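Local coordinates for protein phosphoglycerate kinase (Coxiella burnetii, PDB 4NG4) that transfers a phosphoryl group between ATP and 3-phosphoglycerate, a step of glycolysis that interconverts 3-phosphoglycerate with 1,3-bisphosphoglycerate, at residues I29-N34 and V65-H70; T231-Q236 and L267-D272; L341-A346 and F366-Q371; V273-E278 and S295-F300. All blocks are in the same frame, centred on the assembly; numbering follows the deposited sequence.

Contact 1. Residues I29-N34 and V65-H70; sequences IREDLN and VMILSH
Ile29 joins the parallel neighbour strand by donating its N-H to Met66 O (3.0 Å) and accepting Leu68 N at its own O (2.7 Å), while its side chain meets Val65. On the face that carries Leu68, the Arg30 chain bends at chi2 (74°) and crosses the leucine side chain at about a right angle, CD nearest its CB. Its guanidinium then reaches His70: NH1 donates to ND1 at 3.3 Å, in the plane of both groups although the planes are 61° apart. Arg30 NE is hydrogen-bonded to Ser161 OG. Glu31 N continues the strand pairing with a nearly straight bond to Leu68 O (2.7 Å). Past it the chain turns, and Asp32 brings OD1 to 3.3 Å from His70 CE1. Leu33 N donates to Ser69 OG (2.9 Å), and its CD1 packs on Ile67 CG2 (3.8 Å). Last comes Asn34, whose CB lies 3.3 Å from His70 NE2 and whose OD1 accepts Gly72 N. The loop after the first strand and His70 thus bring predicted substrate-binding residues together; the Arg30 bond probably orients the imidazole, and the Ser69 hydroxyl receives a backbone N-H of the turn.

Contact 2. Residues T231-Q236 and L267-D272; sequences TFLKAQ and LPLPVD
Leu233 and Leu269 form the centre of an apolar contact between a helix and a loop, at the point where helix 227-235 meets the chain leading from helix 250-263 into strand 272-276. The two leucines lie alongside each other, pointing opposite ways, with Leu233 CD2 3.6 Å from Leu269 CB. Leu233 reaches the loop with both methyls: CD2 also meets Pro270 CD at 4.0 Å, and CD1 faces the CB and CG of the same ring. Leu269 answers with CD2, which lies 4.3 Å from Phe232 CB. The same methyl sits over the flat face of the amide of Gln236, one turn on from Phe232, at 3.5 Å from its CD, so the amide offers it a flat surface. Around this group, Phe232 joins its own helix to helix 250-263 by touching Ala253, and Pro270 joins the loop to helix 304-316 by touching Tyr310. The whole belongs to the nucleotide-binding half of the enzyme, with the Pro270 side chain about 9 Å from bound ADP, and is an instance of helix and loop packing at the periphery of the Rossmann-like domain of phosphoglycerate kinases.

Contact 3. Residues L341-A346 and F366-Q371; sequences LAQAVA and FNLTDQ
Leu368 meets Ala342 and Ala346, two alanines one turn apart on helix 336-347, and this apolar group carries the contact. The isobutyl group divides its work between its methyls. CD1 sits 3.7 Å from Ala342 CB and 3.8 Å from Gln343 CG, whereas CD2 turns along the helix to Ala346 CB at 4.3 Å. The side chain leaves its backbone toward the helix, and the first torsion (chi1 -75°) keeps the branch on that course. Two further contacts flank it. Phe366 CD2 reaches Ala342 CB at 4.3 Å, its ring also touching Thr338 and Arg339 of the same helix, and at the other end Gln371 CB lies 3.9 Å from Ala346 CB.

Backbone bonds organise each side separately, and none joins the two segments. Ala346 N binds Ala342 O in the regular helix, and Gln371 N binds Leu368 O (3.0 Å) in the short 3-10 turn that brings Gln371 round to Ala346. Asn367, with positive phi (41°), closes the preceding helix 357-365 in a Schellman motif, and this reversal delivers Leu368 to its place.

Contact across the segments is therefore a matter of van der Waals fit: the small alanine methyls let the loop approach the helix closely. The same helix supplies Thr338 to the magnesium site, and the Phe366 side chain is about 6 Å from the metal, so the apolar packing borders the nucleotide site without joining it.

Contact 4. Residues V273-E278 and S295-F300; sequences VIVADE and SNESIF
The small antiparallel sheet beside the ADP site holds this contact: Val275 pairs with Ile299 and Ala276 with Ser298, strand 298-300 lying at the edge and strand 272-276 in the middle. Two backbone bonds secure the pairing, Phe300 N to Ile274 O at 3.1 Å and Ser298 N to Ala276 O at 3.2 Å, the first close to linear (168°). Between them Val275 CA approaches Ser298 O in a CA-H...O contact. On the face of Val275 and Ile299, Val273 crosses Ile299 at about a right angle, its CG2 3.8 Å from Ile299 CG1, while Val275 CG1 meets the same CG1 at 4.2 Å. Glu297 passes obliquely by Val275, CB to CB 4.1 Å, on its way to a salt bridge between OE1 and Lys288 on the third strand. Ser298 O lies on one face of the Phe300 ring, toward its rim, and Ala276 CB touches the edge in plane at CE2 (3.7 Å); the ring also meets that of Phe334, a residue of the magnesium site. Ile299 N bonds to Ser243 OG. Together with the neighbouring strand bonds and the valine packing, this is consistent with placing Ile299 O for its weak hydrogen bond to ADP N6.

Overall arrangement
Contact 1 joins neighbouring strands of the six-stranded parallel sheet, in the half of the chain that carries the predicted substrate residues. It opens and closes first along the chain, and its centre is 45 Å from contact 2 and 47 Å from contact 4, on the opposite side of the chain's centre. Contacts 2, 4 and 3 follow in that order in the ADP-binding half. Contacts 2 and 4 touch through Leu233 CD1 and Ile299 CD1, their centres 15 Å apart, and share the run of chain into strand 272-276. Contact 3 has its centre 25 Å from that of contact 2, 26 Å from that of contact 4 and 32 Å from that of contact 1. The arrangement reflects the two-domain design of phosphoglycerate kinase, one half for each substrate.

Contact 1. Residues I29-N34 and V65-H70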
loop_
_atom_site.group_PDB
_atom_site.type_symbol
_atom_site.label_atom_id
_atom_site.label_comp_id
_atom_site.label_asym_id
_atom_site.label_seq_id
_atom_site.Cartn_x
_atom_site.Cartn_y
_atom_site.Cartn_z
ATOM N N ILE A 29 5.011 -9.713 18.893
ATOM C CA ILE A 29 4.278 -8.876 17.944
ATOM C C ILE A 29 5.223 -8.279 16.901
ATOM O O ILE A 29 6.072 -7.461 17.233
ATOM C CB ILE A 29 3.556 -7.718 18.662
ATOM C CG1 ILE A 29 2.643 -8.251 19.762
ATOM C CG2 ILE A 29 2.739 -6.892 17.679
ATOM C CD1 ILE A 29 2.104 -7.152 20.645
ATOM N N ARG A 30 5.053 -8.678 15.643
ATOM C CA ARG A 30 5.802 -8.088 14.537
ATOM C C ARG A 30 5.090 -6.823 14.077
ATOM O O ARG A 30 3.956 -6.865 13.574
ATOM C CB ARG A 30 5.929 -9.076 13.376
ATOM C CG ARG A 30 6.707 -8.539 12.143
ATOM C CD ARG A 30 8.187 -8.480 12.380
ATOM N NE ARG A 30 8.948 -8.297 11.146
ATOM C CZ ARG A 30 9.167 -7.128 10.545
ATOM N NH1 ARG A 30 8.675 -6.003 11.040
ATOM N NH2 ARG A 30 9.865 -7.092 9.419
ATOM N N GLU A 31 5.777 -5.700 14.228
ATOM C CA GLU A 31 5.246 -4.404 13.840
ATOM C C GLU A 31 6.156 -3.740 12.789
ATOM O O GLU A 31 7.289 -4.170 12.563
ATOM C CB GLU A 31 5.129 -3.511 15.070
ATOM C CG GLU A 31 4.224 -4.057 16.173
ATOM C CD GLU A 31 2.755 -3.785 15.938
ATOM O OE1 GLU A 31 2.428 -3.094 14.957
ATOM O OE2 GLU A 31 1.921 -4.264 16.753
ATOM N N ASP A 32 5.613 -2.711 12.137
ATOM C CA ASP A 32 6.330 -1.863 11.188
ATOM C C ASP A 32 6.588 -0.550 11.917
ATOM O O ASP A 32 5.795 0.371 11.874
ATOM C CB ASP A 32 5.505 -1.664 9.909
ATOM C CG ASP A 32 6.220 -0.816 8.852
ATOM O OD1 ASP A 32 7.379 -0.386 9.052
ATOM O OD2 ASP A 32 5.618 -0.566 7.784
ATOM N N LEU A 33 7.702 -0.507 12.626
ATOM C CA LEU A 33 8.167 0.692 13.334
ATOM C C LEU A 33 9.329 1.350 12.574
ATOM O O LEU A 33 10.108 2.079 13.165
ATOM C CB LEU A 33 8.614 0.300 14.750
ATOM C CG LEU A 33 7.666 -0.659 15.491
ATOM C CD1 LEU A 33 8.122 -0.871 16.941
ATOM C CD2 LEU A 33 6.219 -0.165 15.442
ATOM N N ASN A 34 9.406 1.083 11.265
ATOM C CA ASN A 34 10.492 1.526 10.364
ATOM C C ASN A 34 10.377 3.016 10.053
ATOM O O ASN A 34 10.019 3.401 8.955
ATOM C CB ASN A 34 10.443 0.689 9.058
ATOM C CG ASN A 34 11.546 1.022 8.084
ATOM O OD1 ASN A 34 12.641 1.378 8.464
ATOM N ND2 ASN A 34 11.256 0.890 6.810
ATOM N N VAL A 65 5.228 -9.016 26.646
ATOM C CA VAL A 65 5.284 -8.531 25.254
ATOM C C VAL A 65 6.692 -8.344 24.681
ATOM O O VAL A 65 7.496 -7.592 25.226
ATOM C CB VAL A 65 4.504 -7.199 25.092
ATOM C CG1 VAL A 65 4.928 -6.483 23.824
ATOM C CG2 VAL A 65 3.010 -7.463 25.081
ATOM N N MET A 66 6.959 -9.028 23.572
ATOM C CA MET A 66 8.181 -8.835 22.798
ATOM C C MET A 66 7.847 -8.156 21.461
ATOM O O MET A 66 7.242 -8.770 20.581
ATOM C CB MET A 66 8.853 -10.180 22.530
ATOM C CG MET A 66 9.460 -10.834 23.752
ATOM S SD MET A 66 9.892 -12.575 23.471
ATOM C CE MET A 66 8.295 -13.340 23.709
ATOM N N ILE A 67 8.243 -6.895 21.321
ATOM C CA ILE A 67 7.916 -6.119 20.128
ATOM C C ILE A 67 8.997 -6.279 19.067
ATOM O O ILE A 67 10.154 -5.951 19.298
ATOM C CB ILE A 67 7.765 -4.621 20.437
ATOM C CG1 ILE A 67 6.737 -4.392 21.557
ATOM C CG2 ILE A 67 7.360 -3.875 19.167
ATOM C CD1 ILE A 67 6.751 -2.982 22.110
ATOM N N LEU A 68 8.604 -6.744 17.890
ATOM C CA LEU A 68 9.546 -7.088 16.831
ATOM C C LEU A 68 9.398 -6.116 15.646
ATOM O O LEU A 68 8.282 -5.779 15.265
ATOM C CB LEU A 68 9.276 -8.526 16.395
ATOM C CG LEU A 68 10.465 -9.390 16.006
ATOM C CD1 LEU A 68 11.506 -9.528 17.142
ATOM C CD2 LEU A 68 9.926 -10.737 15.567
ATOM N N SER A 69 10.508 -5.632 15.098
ATOM C CA SER A 69 10.443 -4.715 13.956
ATOM C C SER A 69 11.727 -4.624 13.142
ATOM O O SER A 69 12.800 -5.029 13.585
ATOM C CB SER A 69 10.060 -3.296 14.382
ATOM O OG SER A 69 9.731 -2.516 13.243
ATOM N N HIS A 70 11.588 -4.096 11.930
ATOM C CA HIS A 70 12.733 -3.847 11.087
ATOM C C HIS A 70 13.043 -2.359 11.160
ATOM O O HIS A 70 12.268 -1.597 11.728
ATOM C CB HIS A 70 12.491 -4.336 9.652
ATOM C CG HIS A 70 11.432 -3.579 8.920
ATOM N ND1 HIS A 70 10.087 -3.763 9.155
ATOM C CD2 HIS A 70 11.521 -2.636 7.950
ATOM C CE1 HIS A 70 9.391 -2.970 8.360
ATOM N NE2 HIS A 70 10.237 -2.269 7.625
#

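Contact 2. Residues T231-Q236 and L267-D272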
loop_
_atom_site.group_PDB
_atom_site.type_symbol
_atom_site.label_atom_id
_atom_site.label_comp_id
_atom_site.label_asym_id
_atom_site.label_seq_id
_atom_site.Cartn_x
_atom_site.Cartn_y
_atom_site.Cartn_z
ATOM N N THR A 231 -0.631 5.247 -23.005
ATOM C CA THR A 231 -0.368 3.978 -23.692
ATOM C C THR A 231 -1.640 3.421 -24.325
ATOM O O THR A 231 -1.611 2.953 -25.454
ATOM C CB THR A 231 0.247 2.884 -22.748
ATOM O OG1 THR A 231 1.449 3.373 -22.132
ATOM C CG2 THR A 231 0.584 1.631 -23.525
ATOM N N PHE A 232 -2.753 3.477 -23.605
ATOM C CA PHE A 232 -4.008 2.916 -24.105
ATOM C C PHE A 232 -4.543 3.683 -25.317
ATOM O O PHE A 232 -4.954 3.082 -26.323
ATOM C CB PHE A 232 -5.065 2.862 -22.999
ATOM C CG PHE A 232 -4.985 1.626 -22.140
ATOM C CD1 PHE A 232 -5.664 0.484 -22.503
ATOM C CD2 PHE A 232 -4.258 1.626 -20.980
ATOM C CE1 PHE A 232 -5.611 -0.651 -21.728
ATOM C CE2 PHE A 232 -4.188 0.512 -20.201
ATOM C CZ PHE A 232 -4.869 -0.643 -20.576
ATOM N N LEU A 233 -4.524 5.006 -25.209
ATOM C CA LEU A 233 -4.891 5.880 -26.306
ATOM C C LEU A 233 -4.071 5.605 -27.588
ATOM O O LEU A 233 -4.562 5.783 -28.707
ATOM C CB LEU A 233 -4.704 7.336 -25.870
ATOM C CG LEU A 233 -5.628 8.000 -24.827
ATOM C CD1 LEU A 233 -5.234 9.464 -24.608
ATOM C CD2 LEU A 233 -7.081 7.933 -25.254
ATOM N N LYS A 234 -2.821 5.184 -27.432
ATOM C CA LYS A 234 -1.954 4.926 -28.577
ATOM C C LYS A 234 -2.180 3.506 -29.135
ATOM O O LYS A 234 -2.078 3.279 -30.356
ATOM C CB LYS A 234 -0.494 5.144 -28.170
ATOM C CG LYS A 234 0.537 4.907 -29.266
ATOM C CD LYS A 234 1.705 5.808 -29.040
ATOM C CE LYS A 234 2.969 5.320 -29.678
ATOM N NZ LYS A 234 4.052 6.281 -29.230
ATOM N N ALA A 235 -2.506 2.561 -28.250
ATOM C CA ALA A 235 -2.973 1.231 -28.675
ATOM C C ALA A 235 -4.231 1.335 -29.507
ATOM O O ALA A 235 -4.419 0.537 -30.398
ATOM C CB ALA A 235 -3.227 0.333 -27.475
ATOM N N GLN A 236 -5.083 2.312 -29.211
ATOM C CA GLN A 236 -6.302 2.560 -29.990
ATOM C C GLN A 236 -6.066 3.281 -31.320
ATOM O O GLN A 236 -6.965 3.377 -32.141
ATOM C CB GLN A 236 -7.318 3.353 -29.162
ATOM C CG GLN A 236 -7.965 2.527 -28.054
ATOM C CD GLN A 236 -9.381 2.961 -27.771
ATOM O OE1 GLN A 236 -9.758 4.132 -27.944
ATOM N NE2 GLN A 236 -10.183 2.016 -27.346
ATOM N N LEU A 267 -14.610 1.322 -19.783
ATOM C CA LEU A 267 -13.216 1.656 -19.742
ATOM C C LEU A 267 -13.022 2.942 -20.557
ATOM O O LEU A 267 -12.380 2.937 -21.605
ATOM C CB LEU A 267 -12.427 0.478 -20.305
ATOM C CG LEU A 267 -10.966 0.341 -19.936
ATOM C CD1 LEU A 267 -10.417 -0.949 -20.524
ATOM C CD2 LEU A 267 -10.165 1.512 -20.427
ATOM N N PRO A 268 -13.575 4.060 -20.061
ATOM C CA PRO A 268 -13.517 5.323 -20.789
ATOM C C PRO A 268 -12.134 5.882 -20.777
ATOM O O PRO A 268 -11.564 6.044 -19.722
ATOM C CB PRO A 268 -14.431 6.238 -19.971
ATOM C CG PRO A 268 -14.262 5.763 -18.574
ATOM C CD PRO A 268 -14.075 4.252 -18.684
ATOM N N LEU A 269 -11.595 6.159 -21.947
ATOM C CA LEU A 269 -10.280 6.773 -22.060
ATOM C C LEU A 269 -10.445 8.281 -22.128
ATOM O O LEU A 269 -11.537 8.759 -22.356
ATOM C CB LEU A 269 -9.577 6.258 -23.311
ATOM C CG LEU A 269 -8.829 4.927 -23.221
ATOM C CD1 LEU A 269 -9.501 3.938 -22.291
ATOM C CD2 LEU A 269 -8.692 4.378 -24.628
ATOM N N PRO A 270 -9.356 9.040 -21.925
ATOM C CA PRO A 270 -9.420 10.505 -22.071
ATOM C C PRO A 270 -9.912 10.909 -23.442
ATOM O O PRO A 270 -9.327 10.460 -24.434
ATOM C CB PRO A 270 -7.959 10.941 -21.893
ATOM C CG PRO A 270 -7.335 9.862 -21.050
ATOM C CD PRO A 270 -8.038 8.585 -21.436
ATOM N N VAL A 271 -10.971 11.725 -23.505
ATOM C CA VAL A 271 -11.419 12.302 -24.792
ATOM C C VAL A 271 -10.831 13.710 -25.012
ATOM O O VAL A 271 -10.607 14.123 -26.151
ATOM C CB VAL A 271 -12.953 12.324 -24.945
ATOM C CG1 VAL A 271 -13.554 11.016 -24.492
ATOM C CG2 VAL A 271 -13.544 13.465 -24.164
ATOM N N ASP A 272 -10.580 14.436 -23.924
ATOM C CA ASP A 272 -9.843 15.704 -23.984
ATOM C C ASP A 272 -8.696 15.739 -22.960
ATOM O O ASP A 272 -8.791 15.120 -21.903
ATOM C CB ASP A 272 -10.789 16.918 -23.828
ATOM C CG ASP A 272 -11.615 16.902 -22.530
ATOM O OD1 ASP A 272 -11.500 15.969 -21.709
ATOM O OD2 ASP A 272 -12.394 17.858 -22.340
#

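Contact 3. Residues L341-A346 and F366-Q371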
loop_
_atom_site.group_PDB
_atom_site.type_symbol
_atom_site.label_atom_id
_atom_site.label_comp_id
_atom_site.label_asym_id
_atom_site.label_seq_id
_atom_site.Cartn_x
_atom_site.Cartn_y
_atom_site.Cartn_z
ATOM N N LEU A 341 -10.738 14.900 -9.600
ATOM C CA LEU A 341 -10.983 13.503 -9.291
ATOM C C LEU A 341 -10.999 13.309 -7.785
ATOM O O LEU A 341 -11.927 12.716 -7.239
ATOM C CB LEU A 341 -9.917 12.615 -9.937
ATOM C CG LEU A 341 -10.013 11.109 -9.637
ATOM C CD1 LEU A 341 -11.183 10.472 -10.384
ATOM C CD2 LEU A 341 -8.700 10.413 -9.988
ATOM N N ALA A 342 -9.973 13.812 -7.114
ATOM C CA ALA A 342 -9.849 13.633 -5.671
ATOM C C ALA A 342 -11.100 14.154 -4.971
ATOM O O ALA A 342 -11.674 13.471 -4.129
ATOM C CB ALA A 342 -8.616 14.344 -5.160
ATOM N N GLN A 343 -11.535 15.349 -5.361
ATOM C CA GLN A 343 -12.726 15.975 -4.797
ATOM C C GLN A 343 -13.975 15.135 -5.052
ATOM O O GLN A 343 -14.826 15.013 -4.162
ATOM C CB GLN A 343 -12.898 17.389 -5.353
ATOM C CG GLN A 343 -11.791 18.341 -4.899
ATOM C CD GLN A 343 -11.911 19.746 -5.482
ATOM O OE1 GLN A 343 -12.395 19.924 -6.599
ATOM N NE2 GLN A 343 -11.453 20.750 -4.728
ATOM N N ALA A 344 -14.073 14.530 -6.240
ATOM C CA ALA A 344 -15.223 13.685 -6.580
ATOM C C ALA A 344 -15.328 12.464 -5.652
ATOM O O ALA A 344 -16.415 12.136 -5.178
ATOM C CB ALA A 344 -15.168 13.261 -8.040
ATOM N N VAL A 345 -14.197 11.820 -5.372
ATOM C CA VAL A 345 -14.167 10.679 -4.451
ATOM C C VAL A 345 -14.533 11.135 -3.031
ATOM O O VAL A 345 -15.252 10.435 -2.311
ATOM C CB VAL A 345 -12.779 9.997 -4.426
ATOM C CG1 VAL A 345 -12.777 8.765 -3.517
ATOM C CG2 VAL A 345 -12.355 9.600 -5.840
ATOM N N ALA A 346 -14.046 12.309 -2.639
ATOM C CA ALA A 346 -14.377 12.872 -1.329
ATOM C C ALA A 346 -15.894 13.103 -1.181
ATOM O O ALA A 346 -16.546 12.429 -0.364
ATOM C CB ALA A 346 -13.603 14.171 -1.091
ATOM N N PHE A 366 -3.712 18.628 -1.829
ATOM C CA PHE A 366 -5.053 19.194 -1.924
ATOM C C PHE A 366 -5.771 19.179 -0.563
ATOM O O PHE A 366 -6.945 19.547 -0.474
ATOM C CB PHE A 366 -5.875 18.402 -2.955
ATOM C CG PHE A 366 -5.174 18.187 -4.277
ATOM C CD1 PHE A 366 -4.530 19.235 -4.927
ATOM C CD2 PHE A 366 -5.184 16.935 -4.886
ATOM C CE1 PHE A 366 -3.896 19.040 -6.147
ATOM C CE2 PHE A 366 -4.560 16.725 -6.119
ATOM C CZ PHE A 366 -3.919 17.781 -6.747
ATOM N N ASN A 367 -5.050 18.773 0.486
ATOM C CA ASN A 367 -5.608 18.552 1.835
ATOM C C ASN A 367 -6.967 17.861 1.822
ATOM O O ASN A 367 -7.950 18.393 2.333
ATOM C CB ASN A 367 -5.655 19.859 2.641
ATOM C CG ASN A 367 -4.263 20.352 3.042
ATOM O OD1 ASN A 367 -4.042 21.553 3.238
ATOM N ND2 ASN A 367 -3.319 19.422 3.166
ATOM N N LEU A 368 -6.996 16.672 1.218
ATOM C CA LEU A 368 -8.196 15.838 1.170
ATOM C C LEU A 368 -8.029 14.456 1.828
ATOM O O LEU A 368 -8.961 13.644 1.795
ATOM C CB LEU A 368 -8.628 15.663 -0.287
ATOM C CG LEU A 368 -9.298 16.885 -0.904
ATOM C CD1 LEU A 368 -9.408 16.704 -2.394
ATOM C CD2 LEU A 368 -10.664 17.132 -0.280
ATOM N N THR A 369 -6.869 14.205 2.441
ATOM C CA THR A 369 -6.535 12.889 3.005
ATOM C C THR A 369 -7.586 12.280 3.966
ATOM O O THR A 369 -7.985 11.124 3.810
ATOM C CB THR A 369 -5.164 12.935 3.709
ATOM O OG1 THR A 369 -4.141 13.176 2.741
ATOM C CG2 THR A 369 -4.872 11.627 4.407
ATOM N N ASP A 370 -8.046 13.040 4.950
ATOM C CA ASP A 370 -9.000 12.479 5.909
ATOM C C ASP A 370 -10.436 12.295 5.349
ATOM O O ASP A 370 -11.317 11.809 6.067
ATOM C CB ASP A 370 -8.994 13.260 7.244
ATOM C CG ASP A 370 -9.461 14.718 7.111
ATOM O OD1 ASP A 370 -10.030 15.114 6.066
ATOM O OD2 ASP A 370 -9.257 15.478 8.086
ATOM N N GLN A 371 -10.673 12.677 4.090
ATOM C CA GLN A 371 -12.002 12.508 3.463
ATOM C C GLN A 371 -12.167 11.180 2.705
ATOM O O GLN A 371 -13.281 10.824 2.333
ATOM C CB GLN A 371 -12.353 13.710 2.558
ATOM C CG GLN A 371 -13.129 14.834 3.275
ATOM C CD GLN A 371 -14.572 14.455 3.590
ATOM O OE1 GLN A 371 -15.474 14.626 2.769
ATOM N NE2 GLN A 371 -14.794 13.944 4.784
#

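Contact 4. Residues V273-E278 and S295-F300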
loop_
_atom_site.group_PDB
_atom_site.type_symbol
_atom_site.label_atom_id
_atom_site.label_comp_id
_atom_site.label_asym_id
_atom_site.label_seq_id
_atom_site.Cartn_x
_atom_site.Cartn_y
_atom_site.Cartn_z
ATOM N N VAL A 273 -7.622 16.458 -23.295
ATOM C CA VAL A 273 -6.381 16.500 -22.493
ATOM C C VAL A 273 -5.775 17.900 -22.478
ATOM O O VAL A 273 -6.110 18.727 -23.320
ATOM C CB VAL A 273 -5.298 15.549 -23.077
ATOM C CG1 VAL A 273 -5.686 14.088 -22.899
ATOM C CG2 VAL A 273 -5.052 15.857 -24.539
ATOM N N ILE A 274 -4.883 18.184 -21.537
ATOM C CA ILE A 274 -4.157 19.444 -21.615
ATOM C C ILE A 274 -2.700 19.207 -21.946
ATOM O O ILE A 274 -2.014 18.434 -21.286
ATOM C CB ILE A 274 -4.284 20.310 -20.357
ATOM C CG1 ILE A 274 -3.618 21.668 -20.583
ATOM C CG2 ILE A 274 -3.627 19.654 -19.191
ATOM C CD1 ILE A 274 -4.348 22.829 -19.884
ATOM N N VAL A 275 -2.243 19.897 -22.982
ATOM C CA VAL A 275 -0.935 19.666 -23.561
ATOM C C VAL A 275 -0.097 20.925 -23.509
ATOM O O VAL A 275 -0.616 22.029 -23.448
ATOM C CB VAL A 275 -1.034 19.177 -25.043
ATOM C CG1 VAL A 275 -1.998 18.021 -25.172
ATOM C CG2 VAL A 275 -1.473 20.289 -25.972
ATOM N N ALA A 276 1.211 20.733 -23.517
ATOM C CA ALA A 276 2.180 21.812 -23.582
ATOM C C ALA A 276 3.387 21.239 -24.296
ATOM O O ALA A 276 3.497 20.020 -24.445
ATOM C CB ALA A 276 2.555 22.278 -22.196
ATOM N N ASP A 277 4.289 22.108 -24.739
ATOM C CA ASP A 277 5.484 21.658 -25.445
ATOM C C ASP A 277 6.735 21.641 -24.552
ATOM O O ASP A 277 7.849 21.419 -25.037
ATOM C CB ASP A 277 5.696 22.474 -26.729
ATOM C CG ASP A 277 6.314 23.838 -26.482
ATOM O OD1 ASP A 277 6.210 24.355 -25.343
ATOM O OD2 ASP A 277 6.901 24.391 -27.451
ATOM N N GLU A 278 6.539 21.877 -23.251
ATOM C CA GLU A 278 7.595 21.744 -22.241
ATOM C C GLU A 278 6.907 21.648 -20.885
ATOM O O GLU A 278 5.907 22.330 -20.669
ATOM C CB GLU A 278 8.592 22.928 -22.301
ATOM C CG GLU A 278 8.167 24.209 -21.565
ATOM C CD GLU A 278 9.045 25.411 -21.875
ATOM O OE1 GLU A 278 9.754 25.382 -22.906
ATOM O OE2 GLU A 278 9.013 26.392 -21.082
ATOM N N SER A 295 2.754 16.911 -33.170
ATOM C CA SER A 295 3.852 15.959 -33.040
ATOM C C SER A 295 4.902 16.280 -31.980
ATOM O O SER A 295 5.719 15.418 -31.663
ATOM C CB SER A 295 4.537 15.735 -34.389
ATOM O OG SER A 295 5.412 16.801 -34.715
ATOM N N ASN A 296 4.915 17.484 -31.433
ATOM C CA ASN A 296 5.827 17.755 -30.311
ATOM C C ASN A 296 5.146 18.459 -29.158
ATOM O O ASN A 296 5.672 19.421 -28.607
ATOM C CB ASN A 296 7.105 18.490 -30.756
ATOM C CG ASN A 296 6.824 19.807 -31.409
ATOM O OD1 ASN A 296 5.684 20.110 -31.758
ATOM N ND2 ASN A 296 7.867 20.608 -31.585
ATOM N N GLU A 297 3.969 17.941 -28.821
ATOM C CA GLU A 297 3.274 18.230 -27.579
ATOM C C GLU A 297 3.194 16.940 -26.780
ATOM O O GLU A 297 3.414 15.861 -27.317
ATOM C CB GLU A 297 1.854 18.694 -27.858
ATOM C CG GLU A 297 1.746 19.941 -28.672
ATOM C CD GLU A 297 0.299 20.378 -28.849
ATOM O OE1 GLU A 297 -0.482 19.678 -29.557
ATOM O OE2 GLU A 297 -0.045 21.428 -28.276
ATOM N N SER A 298 2.865 17.051 -25.497
ATOM C CA SER A 298 2.720 15.879 -24.642
ATOM C C SER A 298 1.499 16.080 -23.765
ATOM O O SER A 298 1.181 17.211 -23.389
ATOM C CB SER A 298 3.959 15.696 -23.753
ATOM O OG SER A 298 5.166 15.951 -24.442
ATOM N N ILE A 299 0.829 14.984 -23.426
ATOM C CA ILE A 299 -0.338 15.039 -22.550
ATOM C C ILE A 299 0.088 15.009 -21.085
ATOM O O ILE A 299 0.723 14.062 -20.648
ATOM C CB ILE A 299 -1.285 13.868 -22.815
ATOM C CG1 ILE A 299 -1.800 13.931 -24.271
ATOM C CG2 ILE A 299 -2.453 13.894 -21.827
ATOM C CD1 ILE A 299 -2.649 12.729 -24.689
ATOM N N PHE A 300 -0.272 16.051 -20.333
ATOM C CA PHE A 300 0.041 16.145 -18.905
ATOM C C PHE A 300 -1.179 16.089 -17.973
ATOM O O PHE A 300 -1.038 16.032 -16.750
ATOM C CB PHE A 300 0.801 17.437 -18.637
ATOM C CG PHE A 300 2.065 17.590 -19.453
ATOM C CD1 PHE A 300 3.000 16.579 -19.507
ATOM C CD2 PHE A 300 2.318 18.756 -20.145
ATOM C CE1 PHE A 300 4.163 16.727 -20.232
ATOM C CE2 PHE A 300 3.470 18.908 -20.869
ATOM C CZ PHE A 300 4.399 17.886 -20.912
#